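Local coordinates for DUF6836 domain-containing protein (Clostridium leptum, PDB 4PW1) that is of unknown function but folds as a nine-stranded antiparallel beta sheet surrounded by alpha-helices, at residues 55-60 with 108-113; 131-136 with 211-216; 172-177 with 243-248. All blocks are in the same frame, centred on the assembly; numbering follows the deposited sequence.

Contact 1: residues 55-60 with 108-113; sequences RILGGG and CYFSYV
The ring of Tyr-112 lies flat against the backbone of Gly-58. Gly-58 CA sits almost over the centre of the Tyr-112 ring, 3.5 Å from the centroid and 14° off the ring normal. This is a CH-pi contact, and the lack of a side chain on Gly-58 lets the ring come this close. The carbonyl of the same glycine lies alongside, with Gly-58 O 3.4 Å from Tyr-112 CE2. Two residues earlier on the strand, Phe-110 turns one ring face to Leu-57. Leu-57 CB stands over the rim of that ring, 3.6 Å from Phe-110 CE1, and Leu-57 CD1 reaches across to Phe-110 CG at 3.9 Å. Being two residues apart, both aromatic side chains leave the same side of the strand, and with CG opposite the backbone N each ring extends toward the helix. The contact docks the C-terminal end of helix 44-58 on strand 106-114, a central strand of the antiparallel sheet. The helix ends here. Gly-59 follows with positive phi (116°), a backbone shape suited to glycine. Beyond it, Gly-60 N approaches Tyr-112 OH without a hydrogen bond. Leu-57 also packs on Leu-184 of helix 173-190, and Tyr-112 stacks on Tyr-96 of the neighbouring strand 95-103.

Contact 2: residues 131-136 with 211-216; sequences KLQEDW and SEFTSL
Phe-213 reaches from the 211-216 segment to helix 122-141; its side chain passes Trp-136, then Gln-133, and ends at Leu-132. CB comes first. Phe-213 CB stands over one face of Trp-136, 3.5 Å from the centroid of the six-membered ring and only 4° off the normal, a CH-pi contact. With chi1 near trans (168°), the phenyl ring runs back past the indole in the opposite sense. An edge of Phe-213 is turned to the indole face in an edge-to-face pair with the five-membered ring, centroids 5.2 Å apart and planes at 61°. Phe-213 CD2 lies 3.7 Å from Trp-136 CE3. Phe-213 CD2 is also 3.4 Å from Gln-133 OE1. The Gln-133 chain is bent at chi2, and its amide is nearly parallel to the phenyl ring; Gln-133 NE2 is hydrogen-bonded to Glu-137 OE2. CE2 also lies close to Gln-133 OE1. At the tip, Phe-213 CZ touches Leu-132 CG at 4.0 Å, the two side chains crossing at about a right angle. Trp-136 has a further neighbour at its edge, where Ser-211 O lies 3.2 Å from Trp-136 CZ2, while NE1 donates to Val-208 O. Phe-213 also meets the ring of Tyr-226. This mainly apolar packing, with one amide laid against the ring, sets helix 122-141 on the edge of the antiparallel sheet near the surface, at strand 214-218, outermost within the chain.

Contact 3: residues 172-177 with 243-248; sequences NAFYMF and ERFVGF
Phe-245 projects from its strand as a knob into a hollow made by Ala-173, Phe-174 and Phe-177. It joins the first turn of helix 173-190 to strand 244-251 of the antiparallel sheet; the axes of segments 173-177 and 244-248 come within 7.6 Å, with directions 46° apart. One wall of the hollow is the face of Phe-174. The edge of Phe-245 points at it, with planes at 65° and Phe-245 CZ 3.6 Å from Phe-174 CE1. The floor is Ala-173, whose small CB lies 3.7 Å from Phe-245 CE2. Phe-177 forms the other wall and takes the Phe-245 edge in an offset edge-to-face pair. Its chi1 of 177° swings the ring away from its own backbone N and lets it reach Phe-248. There Phe-177 CZ and Phe-248 CD1 meet at 3.6 Å, completing a cluster of four phenylalanines. On the other flank, Met-176, a selenomethionine, bends at chi3 and lays its CE against Arg-244 CB and Glu-243 O. Asn-172 caps the helix through OD1, which accepts from Tyr-175 N and weakly from Phe-174 N. One water bridges the two backbones, donating to Ala-173 O and accepting from Phe-245 N, each at 2.8 Å.

Overall arrangement
Contacts 1 and 3 are buried; contact 2 lies at the surface, near one outer strand of the same sheet. Contacts 1 and 3 use neighbouring strands. They meet through the backbone pair Phe-110 and Phe-248 and through Arg-244, which probably bonds to Gly-58 O at the end of helix 44-58. Contacts 2 and 3 are tied by their helices: Asp-135 OD2 probably accepts from Ala-173 N, and its backbone O from Asn-172 ND2. Leu-132 also packs on Phe-245. Contacts 1 and 2 do not touch, with nearest atoms about 12 Å apart. A glycine and a leucine, each against a ring face, mark contact 1, a tryptophan face contact 2, and clustered phenylalanines with a bridging water contact 3.

Contact 1: residues 55-60 with 108-113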
loop_
_atom_site.group_PDB
_atom_site.type_symbol
_atom_site.label_atom_id
_atom_site.label_comp_id
_atom_site.label_asym_id
_atom_site.label_seq_id
_atom_site.Cartn_x
_atom_site.Cartn_y
_atom_site.Cartn_z
ATOM N N ARG B 55 1.933 6.522 26.637
ATOM C CA ARG B 55 1.085 6.202 27.791
ATOM C C ARG B 55 -0.422 6.389 27.555
ATOM O O ARG B 55 -1.233 5.572 27.995
ATOM C CB ARG B 55 1.507 7.011 29.033
ATOM C CG ARG B 55 2.846 6.599 29.640
ATOM C CD ARG B 55 3.048 7.317 30.975
ATOM N NE ARG B 55 3.357 8.722 30.735
ATOM C CZ ARG B 55 4.584 9.203 30.570
ATOM N NH1 ARG B 55 5.657 8.421 30.564
ATOM N NH2 ARG B 55 4.749 10.481 30.329
ATOM N N ILE B 56 -0.801 7.468 26.893
ATOM C CA ILE B 56 -2.218 7.840 26.794
ATOM C C ILE B 56 -2.892 7.230 25.556
ATOM O O ILE B 56 -4.011 6.727 25.643
ATOM C CB ILE B 56 -2.351 9.362 26.816
ATOM C CG1 ILE B 56 -1.934 9.891 28.196
ATOM C CG2 ILE B 56 -3.754 9.773 26.470
ATOM C CD1 ILE B 56 -1.745 11.393 28.248
ATOM N N LEU B 57 -2.234 7.267 24.406
ATOM C CA LEU B 57 -2.808 6.616 23.203
ATOM C C LEU B 57 -2.578 5.119 23.240
ATOM O O LEU B 57 -3.472 4.338 22.897
ATOM C CB LEU B 57 -2.240 7.187 21.890
ATOM C CG LEU B 57 -2.371 8.698 21.701
ATOM C CD1 LEU B 57 -1.857 9.143 20.348
ATOM C CD2 LEU B 57 -3.816 9.141 21.870
ATOM N N GLY B 58 -1.393 4.700 23.664
ATOM C CA GLY B 58 -1.040 3.272 23.656
ATOM C C GLY B 58 -1.575 2.574 24.894
ATOM O O GLY B 58 -2.299 1.609 24.828
ATOM N N GLY B 59 -1.212 3.097 26.042
ATOM C CA GLY B 59 -1.750 2.627 27.287
ATOM C C GLY B 59 -0.711 2.018 28.197
ATOM O O GLY B 59 -1.080 1.533 29.249
ATOM N N GLY B 60 0.585 2.045 27.884
ATOM C CA GLY B 60 1.498 1.376 28.833
ATOM C C GLY B 60 1.803 2.225 30.064
ATOM O O GLY B 60 1.344 3.365 30.165
ATOM N N CYS B 108 0.911 13.129 12.918
ATOM C CA CYS B 108 0.192 12.606 11.742
ATOM C C CYS B 108 0.199 11.088 11.669
ATOM O O CYS B 108 -0.444 10.508 10.812
ATOM C CB CYS B 108 0.790 13.210 10.466
ATOM S SG CYS B 108 2.547 12.907 10.184
ATOM N N TYR B 109 0.963 10.442 12.550
ATOM C CA TYR B 109 1.022 9.011 12.605
ATOM C C TYR B 109 1.399 8.534 14.000
ATOM O O TYR B 109 2.317 9.046 14.595
ATOM C CB TYR B 109 1.969 8.435 11.536
ATOM C CG TYR B 109 1.934 6.923 11.490
ATOM C CD1 TYR B 109 2.530 6.161 12.510
ATOM C CD2 TYR B 109 1.251 6.258 10.499
ATOM C CE1 TYR B 109 2.450 4.790 12.498
ATOM C CE2 TYR B 109 1.154 4.870 10.481
ATOM C CZ TYR B 109 1.761 4.160 11.462
ATOM O OH TYR B 109 1.660 2.821 11.460
ATOM N N PHE B 110 0.625 7.577 14.519
ATOM C CA PHE B 110 0.918 6.872 15.758
ATOM C C PHE B 110 0.466 5.418 15.637
ATOM O O PHE B 110 -0.624 5.168 15.188
ATOM C CB PHE B 110 0.154 7.509 16.920
ATOM C CG PHE B 110 0.352 6.789 18.226
ATOM C CD1 PHE B 110 -0.465 5.742 18.598
ATOM C CD2 PHE B 110 1.378 7.150 19.074
ATOM C CE1 PHE B 110 -0.268 5.079 19.802
ATOM C CE2 PHE B 110 1.604 6.469 20.244
ATOM C CZ PHE B 110 0.782 5.428 20.615
ATOM N N SER B 111 1.284 4.460 16.048
ATOM C CA SER B 111 0.796 3.110 16.219
ATOM C C SER B 111 1.564 2.402 17.339
ATOM O O SER B 111 2.807 2.597 17.527
ATOM C CB SER B 111 0.906 2.329 14.892
ATOM O OG SER B 111 2.270 2.024 14.645
ATOM N N TYR B 112 0.821 1.566 18.060
ATOM C CA TYR B 112 1.268 0.847 19.234
ATOM C C TYR B 112 0.827 -0.605 19.076
ATOM O O TYR B 112 -0.332 -0.931 19.294
ATOM C CB TYR B 112 0.585 1.489 20.430
ATOM C CG TYR B 112 0.905 0.964 21.801
ATOM C CD1 TYR B 112 2.038 1.386 22.480
ATOM C CD2 TYR B 112 0.017 0.138 22.461
ATOM C CE1 TYR B 112 2.297 0.949 23.776
ATOM C CE2 TYR B 112 0.261 -0.305 23.758
ATOM C CZ TYR B 112 1.396 0.122 24.421
ATOM O OH TYR B 112 1.628 -0.303 25.686
ATOM N N VAL B 113 1.745 -1.471 18.662
ATOM C CA VAL B 113 1.377 -2.760 18.128
ATOM C C VAL B 113 2.063 -3.871 18.890
ATOM O O VAL B 113 3.303 -3.973 18.931
ATOM C CB VAL B 113 1.645 -2.876 16.599
ATOM C CG1 VAL B 113 1.320 -4.299 16.093
ATOM C CG2 VAL B 113 0.837 -1.879 15.809
#

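Contact 2: residues 131-136 with 211-216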
loop_
_atom_site.group_PDB
_atom_site.type_symbol
_atom_site.label_atom_id
_atom_site.label_comp_id
_atom_site.label_asym_id
_atom_site.label_seq_id
_atom_site.Cartn_x
_atom_site.Cartn_y
_atom_site.Cartn_z
ATOM N N LYS B 131 -18.588 -5.221 14.744
ATOM C CA LYS B 131 -18.560 -4.374 15.937
ATOM C C LYS B 131 -18.206 -2.924 15.532
ATOM O O LYS B 131 -18.836 -1.946 15.993
ATOM C CB LYS B 131 -17.595 -4.962 16.988
ATOM C CG LYS B 131 -17.476 -4.200 18.321
ATOM C CD LYS B 131 -18.794 -4.103 19.114
ATOM C CE LYS B 131 -18.577 -3.594 20.545
ATOM N NZ LYS B 131 -17.601 -2.450 20.616
ATOM N N LEU B 132 -17.219 -2.791 14.663
ATOM C CA LEU B 132 -16.760 -1.492 14.205
ATOM C C LEU B 132 -17.865 -0.724 13.527
ATOM O O LEU B 132 -18.091 0.462 13.820
ATOM C CB LEU B 132 -15.577 -1.706 13.272
ATOM C CG LEU B 132 -14.467 -0.693 13.198
ATOM C CD1 LEU B 132 -14.060 -0.146 14.552
ATOM C CD2 LEU B 132 -13.311 -1.359 12.476
ATOM N N GLN B 133 -18.616 -1.403 12.667
ATOM C CA GLN B 133 -19.765 -0.784 12.011
ATOM C C GLN B 133 -20.809 -0.294 13.012
ATOM O O GLN B 133 -21.345 0.795 12.864
ATOM C CB GLN B 133 -20.399 -1.775 11.023
ATOM C CG GLN B 133 -21.560 -1.262 10.173
ATOM C CD GLN B 133 -21.139 -0.182 9.162
ATOM O OE1 GLN B 133 -20.001 -0.157 8.681
ATOM N NE2 GLN B 133 -22.060 0.719 8.847
ATOM N N GLU B 134 -21.095 -1.128 14.004
ATOM C CA GLU B 134 -22.052 -0.811 15.052
ATOM C C GLU B 134 -21.555 0.387 15.870
ATOM O O GLU B 134 -22.306 1.296 16.154
ATOM C CB GLU B 134 -22.304 -2.046 15.964
ATOM C CG GLU B 134 -23.185 -3.136 15.346
ATOM C CD GLU B 134 -23.079 -4.507 16.038
ATOM O OE1 GLU B 134 -22.349 -4.661 17.046
ATOM O OE2 GLU B 134 -23.740 -5.452 15.562
ATOM N N ASP B 135 -20.276 0.376 16.240
ATOM C CA ASP B 135 -19.703 1.473 17.035
ATOM C C ASP B 135 -19.803 2.785 16.227
ATOM O O ASP B 135 -20.094 3.860 16.791
ATOM C CB ASP B 135 -18.228 1.214 17.375
ATOM C CG ASP B 135 -18.025 0.206 18.511
ATOM O OD1 ASP B 135 -18.984 -0.328 19.045
ATOM O OD2 ASP B 135 -16.865 -0.051 18.861
ATOM N N TRP B 136 -19.540 2.683 14.923
ATOM C CA TRP B 136 -19.539 3.828 14.038
ATOM C C TRP B 136 -20.928 4.443 13.942
ATOM O O TRP B 136 -21.074 5.673 13.949
ATOM C CB TRP B 136 -19.021 3.462 12.638
ATOM C CG TRP B 136 -18.876 4.646 11.702
ATOM C CD1 TRP B 136 -18.118 5.759 11.922
ATOM C CD2 TRP B 136 -19.452 4.824 10.395
ATOM N NE1 TRP B 136 -18.203 6.617 10.874
ATOM C CE2 TRP B 136 -19.022 6.079 9.921
ATOM C CE3 TRP B 136 -20.301 4.056 9.595
ATOM C CZ2 TRP B 136 -19.396 6.581 8.685
ATOM C CZ3 TRP B 136 -20.677 4.552 8.356
ATOM C CH2 TRP B 136 -20.227 5.808 7.909
ATOM N N SER B 211 -17.430 11.291 6.578
ATOM C CA SER B 211 -17.011 10.494 5.442
ATOM C C SER B 211 -17.706 9.140 5.480
ATOM O O SER B 211 -18.078 8.620 6.537
ATOM C CB SER B 211 -15.491 10.296 5.456
ATOM O OG SER B 211 -15.099 9.339 4.452
ATOM N N GLU B 212 -17.802 8.546 4.301
ATOM C CA GLU B 212 -18.023 7.134 4.161
ATOM C C GLU B 212 -16.940 6.349 4.928
ATOM O O GLU B 212 -15.756 6.707 4.926
ATOM C CB GLU B 212 -17.940 6.805 2.657
ATOM C CG GLU B 212 -18.041 5.340 2.295
ATOM C CD GLU B 212 -17.946 5.087 0.780
ATOM O OE1 GLU B 212 -17.208 5.820 0.064
ATOM O OE2 GLU B 212 -18.613 4.134 0.302
ATOM N N PHE B 213 -17.350 5.252 5.549
ATOM C CA PHE B 213 -16.435 4.350 6.245
ATOM C C PHE B 213 -16.120 3.168 5.296
ATOM O O PHE B 213 -17.007 2.410 4.954
ATOM C CB PHE B 213 -17.145 3.881 7.489
ATOM C CG PHE B 213 -16.512 2.731 8.200
ATOM C CD1 PHE B 213 -15.161 2.494 8.164
ATOM C CD2 PHE B 213 -17.307 1.893 8.950
ATOM C CE1 PHE B 213 -14.613 1.410 8.831
ATOM C CE2 PHE B 213 -16.770 0.810 9.625
ATOM C CZ PHE B 213 -15.416 0.574 9.575
ATOM N N THR B 214 -14.879 3.026 4.880
ATOM C CA THR B 214 -14.495 1.835 4.128
ATOM C C THR B 214 -13.358 1.147 4.875
ATOM O O THR B 214 -12.813 1.705 5.851
ATOM C CB THR B 214 -14.076 2.162 2.698
ATOM O OG1 THR B 214 -12.978 3.049 2.736
ATOM C CG2 THR B 214 -15.202 2.767 1.924
ATOM N N SER B 215 -13.044 -0.084 4.490
ATOM C CA SER B 215 -12.043 -0.817 5.240
ATOM C C SER B 215 -11.327 -1.893 4.443
ATOM O O SER B 215 -11.805 -2.349 3.433
ATOM C CB SER B 215 -12.696 -1.451 6.461
ATOM O OG SER B 215 -13.682 -2.347 6.044
ATOM N N LEU B 216 -10.168 -2.284 4.939
ATOM C CA LEU B 216 -9.466 -3.476 4.438
ATOM C C LEU B 216 -8.708 -4.086 5.614
ATOM O O LEU B 216 -8.561 -3.452 6.677
ATOM C CB LEU B 216 -8.513 -3.097 3.295
ATOM C CG LEU B 216 -7.408 -2.086 3.587
ATOM C CD1 LEU B 216 -6.298 -2.650 4.474
ATOM C CD2 LEU B 216 -6.814 -1.573 2.266
#

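Contact 3: residues 172-177 with 243-248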
loop_
_atom_site.group_PDB
_atom_site.type_symbol
_atom_site.label_atom_id
_atom_site.label_comp_id
_atom_site.label_asym_id
_atom_site.label_seq_id
_atom_site.Cartn_x
_atom_site.Cartn_y
_atom_site.Cartn_z
ATOM N N ASN B 172 -17.186 1.491 23.044
ATOM C CA ASN B 172 -17.226 2.040 21.670
ATOM C C ASN B 172 -15.816 2.459 21.215
ATOM O O ASN B 172 -15.179 3.322 21.824
ATOM C CB ASN B 172 -18.207 3.220 21.611
ATOM C CG ASN B 172 -18.382 3.782 20.213
ATOM O OD1 ASN B 172 -17.439 4.314 19.627
ATOM N ND2 ASN B 172 -19.585 3.657 19.664
ATOM N N ALA B 173 -15.293 1.833 20.153
ATOM C CA ALA B 173 -13.906 2.083 19.765
ATOM C C ALA B 173 -13.649 3.566 19.402
ATOM O O ALA B 173 -12.534 4.101 19.636
ATOM C CB ALA B 173 -13.506 1.174 18.598
ATOM N N PHE B 174 -14.656 4.223 18.825
ATOM C CA PHE B 174 -14.512 5.604 18.371
ATOM C C PHE B 174 -14.478 6.500 19.588
ATOM O O PHE B 174 -13.563 7.287 19.711
ATOM C CB PHE B 174 -15.603 6.001 17.363
ATOM C CG PHE B 174 -15.511 5.249 16.072
ATOM C CD1 PHE B 174 -14.649 5.667 15.081
ATOM C CD2 PHE B 174 -16.231 4.074 15.878
ATOM C CE1 PHE B 174 -14.527 4.973 13.904
ATOM C CE2 PHE B 174 -16.099 3.358 14.698
ATOM C CZ PHE B 174 -15.233 3.801 13.702
ATOM N N TYR B 175 -15.433 6.323 20.506
ATOM C CA TYR B 175 -15.440 7.105 21.740
ATOM C C TYR B 175 -14.132 6.951 22.516
ATOM O O TYR B 175 -13.590 7.939 23.024
ATOM C CB TYR B 175 -16.614 6.733 22.644
ATOM C CG TYR B 175 -17.988 7.055 22.127
ATOM C CD1 TYR B 175 -18.203 8.064 21.169
ATOM C CD2 TYR B 175 -19.105 6.404 22.645
ATOM C CE1 TYR B 175 -19.488 8.379 20.735
ATOM C CE2 TYR B 175 -20.398 6.708 22.221
ATOM C CZ TYR B 175 -20.595 7.701 21.268
ATOM O OH TYR B 175 -21.874 7.990 20.817
HETATM N N MSE B 176 -13.617 5.720 22.614
HETATM C CA MSE B 176 -12.421 5.481 23.406
HETATM C C MSE B 176 -11.234 6.158 22.777
HETATM O O MSE B 176 -10.390 6.780 23.477
HETATM C CB MSE B 176 -12.072 4.003 23.530
HETATM C CG MSE B 176 -13.103 3.304 24.399
HETATM SE SE MSE B 176 -12.583 1.400 24.641
HETATM C CE MSE B 176 -12.276 0.617 22.827
ATOM N N PHE B 177 -11.136 6.037 21.459
ATOM C CA PHE B 177 -9.996 6.632 20.761
ATOM C C PHE B 177 -10.053 8.168 20.834
ATOM O O PHE B 177 -9.067 8.808 21.137
ATOM C CB PHE B 177 -9.955 6.178 19.318
ATOM C CG PHE B 177 -8.844 6.817 18.523
ATOM C CD1 PHE B 177 -7.525 6.460 18.742
ATOM C CD2 PHE B 177 -9.130 7.803 17.602
ATOM C CE1 PHE B 177 -6.505 7.075 18.030
ATOM C CE2 PHE B 177 -8.133 8.412 16.876
ATOM C CZ PHE B 177 -6.816 8.036 17.093
ATOM N N GLU B 243 -9.845 -5.224 20.274
ATOM C CA GLU B 243 -11.103 -4.509 20.067
ATOM C C GLU B 243 -10.972 -3.000 20.342
ATOM O O GLU B 243 -11.816 -2.384 20.981
ATOM C CB GLU B 243 -12.214 -5.141 20.891
ATOM C CG GLU B 243 -12.435 -6.606 20.509
ATOM C CD GLU B 243 -13.796 -7.110 20.968
ATOM O OE1 GLU B 243 -13.939 -7.393 22.165
ATOM O OE2 GLU B 243 -14.730 -7.149 20.141
ATOM N N ARG B 244 -9.918 -2.409 19.805
ATOM C CA ARG B 244 -9.765 -0.980 19.882
ATOM C C ARG B 244 -8.824 -0.479 18.806
ATOM O O ARG B 244 -8.106 -1.269 18.165
ATOM C CB ARG B 244 -9.219 -0.584 21.249
ATOM C CG ARG B 244 -7.880 -1.184 21.574
ATOM C CD ARG B 244 -7.124 -0.188 22.428
ATOM N NE ARG B 244 -5.809 -0.664 22.746
ATOM C CZ ARG B 244 -4.782 0.109 23.113
ATOM N NH1 ARG B 244 -4.919 1.428 23.235
ATOM N NH2 ARG B 244 -3.595 -0.457 23.344
ATOM N N PHE B 245 -8.850 0.825 18.599
ATOM C CA PHE B 245 -7.902 1.472 17.732
ATOM C C PHE B 245 -6.520 1.550 18.373
ATOM O O PHE B 245 -6.372 1.972 19.524
ATOM C CB PHE B 245 -8.425 2.831 17.306
ATOM C CG PHE B 245 -9.628 2.759 16.408
ATOM C CD1 PHE B 245 -9.540 2.150 15.157
ATOM C CD2 PHE B 245 -10.830 3.335 16.777
ATOM C CE1 PHE B 245 -10.650 2.108 14.322
ATOM C CE2 PHE B 245 -11.931 3.284 15.960
ATOM C CZ PHE B 245 -11.864 2.654 14.727
ATOM N N VAL B 246 -5.506 1.047 17.665
ATOM C CA VAL B 246 -4.149 1.062 18.179
ATOM C C VAL B 246 -3.258 2.058 17.454
ATOM O O VAL B 246 -2.075 2.143 17.716
ATOM C CB VAL B 246 -3.515 -0.343 18.185
ATOM C CG1 VAL B 246 -4.303 -1.260 19.110
ATOM C CG2 VAL B 246 -3.471 -0.910 16.777
ATOM N N GLY B 247 -3.827 2.805 16.534
ATOM C CA GLY B 247 -3.088 3.801 15.796
ATOM C C GLY B 247 -3.906 4.555 14.795
ATOM O O GLY B 247 -5.083 4.262 14.594
ATOM N N PHE B 248 -3.271 5.528 14.150
ATOM C CA PHE B 248 -3.863 6.277 13.097
ATOM C C PHE B 248 -2.816 6.927 12.221
ATOM O O PHE B 248 -1.668 7.047 12.601
ATOM C CB PHE B 248 -4.803 7.387 13.617
ATOM C CG PHE B 248 -4.072 8.577 14.182
ATOM C CD1 PHE B 248 -3.613 8.572 15.485
ATOM C CD2 PHE B 248 -3.840 9.712 13.405
ATOM C CE1 PHE B 248 -2.920 9.670 15.999
ATOM C CE2 PHE B 248 -3.128 10.800 13.912
ATOM C CZ PHE B 248 -2.666 10.768 15.220
HETATM O O HOH W 1 -10.417 2.441 20.288
#